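Local coordinates for protein phosphoglycolate phosphatase (PDB 2HDO) that probably hydrolyses 2-phosphoglycolate to glycolate and phosphate, as a putative phosphatase of the haloacid dehalogenase (HAD) superfamily, at residues T89-Q94 with D203-F208. Numbering follows the deposited sequence.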
# COMPACT_ATOMS: atom_id res chain seq x y z
N THR A 89 -12.95 -9.13 0.53
CA THR A 89 -13.80 -9.42 1.69
C THR A 89 -13.89 -10.94 1.98
O THR A 89 -13.82 -11.37 3.14
CB THR A 89 -15.24 -8.82 1.51
OG1 THR A 89 -15.80 -9.29 0.27
CG2 THR A 89 -15.21 -7.31 1.50
N SER A 90 -13.99 -11.74 0.90
CA SER A 90 -14.04 -13.20 1.00
C SER A 90 -12.73 -13.75 1.49
O SER A 90 -12.67 -14.75 2.21
CB SER A 90 -14.32 -13.81 -0.36
OG SER A 90 -15.54 -13.35 -0.89
N LEU A 91 -11.65 -13.13 1.07
CA LEU A 91 -10.33 -13.56 1.49
C LEU A 91 -10.21 -13.48 2.99
O LEU A 91 -9.75 -14.40 3.64
CB LEU A 91 -9.25 -12.74 0.82
CG LEU A 91 -7.82 -12.92 1.33
CD1 LEU A 91 -7.32 -14.31 0.99
CD2 LEU A 91 -6.92 -11.82 0.81
N PHE A 92 -10.58 -12.34 3.56
CA PHE A 92 -10.43 -12.12 4.98
C PHE A 92 -11.40 -12.99 5.84
O PHE A 92 -11.08 -13.34 6.98
CB PHE A 92 -10.49 -10.61 5.28
CG PHE A 92 -9.22 -9.90 4.93
CD1 PHE A 92 -8.11 -10.08 5.72
CD2 PHE A 92 -9.12 -9.07 3.84
CE1 PHE A 92 -6.91 -9.49 5.42
CE2 PHE A 92 -7.91 -8.44 3.53
CZ PHE A 92 -6.80 -8.64 4.30
N GLU A 93 -12.50 -13.44 5.23
CA GLU A 93 -13.38 -14.44 5.87
C GLU A 93 -12.74 -15.82 5.94
O GLU A 93 -13.09 -16.62 6.81
CB GLU A 93 -14.71 -14.60 5.12
CG GLU A 93 -15.45 -13.33 4.75
CD GLU A 93 -16.18 -12.70 5.89
OE1 GLU A 93 -15.88 -13.08 7.04
OE2 GLU A 93 -17.04 -11.83 5.63
N GLN A 94 -11.84 -16.14 5.01
CA GLN A 94 -11.33 -17.50 4.88
C GLN A 94 -9.90 -17.68 5.42
O GLN A 94 -9.49 -18.80 5.71
CB GLN A 94 -11.34 -17.92 3.41
CG GLN A 94 -12.71 -17.97 2.71
CD GLN A 94 -13.68 -18.93 3.34
OE1 GLN A 94 -13.31 -20.03 3.78
NE2 GLN A 94 -14.95 -18.53 3.38
N ASP A 203 -6.38 -16.58 -4.42
CA ASP A 203 -5.21 -17.42 -4.63
C ASP A 203 -4.27 -17.44 -3.43
O ASP A 203 -3.50 -18.37 -3.27
CB ASP A 203 -4.42 -16.97 -5.85
CG ASP A 203 -5.21 -17.09 -7.15
OD1 ASP A 203 -6.21 -17.85 -7.22
OD2 ASP A 203 -4.78 -16.44 -8.13
N ILE A 204 -4.32 -16.39 -2.61
CA ILE A 204 -3.56 -16.35 -1.35
C ILE A 204 -3.93 -17.56 -0.47
O ILE A 204 -3.07 -18.11 0.20
CB ILE A 204 -3.77 -15.02 -0.62
CG1 ILE A 204 -3.25 -13.89 -1.52
CG2 ILE A 204 -3.08 -15.05 0.76
CD1 ILE A 204 -3.55 -12.42 -1.07
N LEU A 205 -5.19 -18.01 -0.52
CA LEU A 205 -5.59 -19.15 0.30
C LEU A 205 -4.85 -20.41 -0.05
O LEU A 205 -4.78 -21.33 0.79
CB LEU A 205 -7.10 -19.41 0.22
CG LEU A 205 -7.99 -18.23 0.62
CD1 LEU A 205 -9.47 -18.58 0.38
CD2 LEU A 205 -7.73 -17.89 2.07
N GLU A 206 -4.31 -20.51 -1.26
CA GLU A 206 -3.56 -21.70 -1.67
C GLU A 206 -2.30 -21.90 -0.79
O GLU A 206 -1.82 -23.02 -0.70
CB GLU A 206 -3.15 -21.63 -3.14
CG GLU A 206 -4.32 -21.61 -4.16
CD GLU A 206 -3.93 -21.01 -5.54
N LEU A 207 -1.79 -20.85 -0.16
CA LEU A 207 -0.68 -21.01 0.80
C LEU A 207 -1.06 -21.78 2.05
O LEU A 207 -0.17 -22.15 2.81
CB LEU A 207 -0.15 -19.66 1.29
CG LEU A 207 0.33 -18.56 0.33
CD1 LEU A 207 0.42 -17.23 1.07
CD2 LEU A 207 1.63 -18.94 -0.24
N PHE A 208 -2.35 -21.94 2.31
CA PHE A 208 -2.83 -22.52 3.58
C PHE A 208 -3.75 -23.71 3.34
O PHE A 208 -3.42 -24.59 2.55
CB PHE A 208 -3.55 -21.45 4.40
CG PHE A 208 -2.72 -20.20 4.59
CD1 PHE A 208 -1.69 -20.17 5.52
CD2 PHE A 208 -2.94 -19.07 3.82
CE1 PHE A 208 -0.91 -19.04 5.68
CE2 PHE A 208 -2.15 -17.94 3.98
CZ PHE A 208 -1.13 -17.92 4.90
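On one side of the parallel sheet in the Rossmann-like core of this HAD-family protein, Leu91 of helix 88-94 meets Ile204 and Leu205 in the C-terminal turn that follows edge strand 196-198. Leu91 works with both of its methyls. Leu91 CD1 lies 3.8 Å from Leu205 CD2, the two leucines running antiparallel, side by side, while Leu91 CD2 reaches Ile204 CD1 at 3.9 Å, where the side chains meet roughly perpendicular. Leu91 can serve both because its CG stands anti to the backbone N (chi1 170°), which carries the branch across to the turn. Ile204 continues inward onto Leu7, Ile161 and Phe198, joining the pair of segments to the sheet. Nearer the surface, Leu205 CD1 sits 3.6 Å from Gln94 CB; the contact uses this methylene and, less closely, Gln94 CG, while the bend at chi2 (-60°) turns the amide away. Cutting Leu205 back to an alanine would probably open a gap beside Leu91 CD1 and strip the apolar cover from Gln94 CB. With no hydrogen bond spanning the segments, their association here rests on aliphatic packing, branched side chains against each other and against the Gln94 methylenes, shielded from water most fully at Leu91 and Ile204.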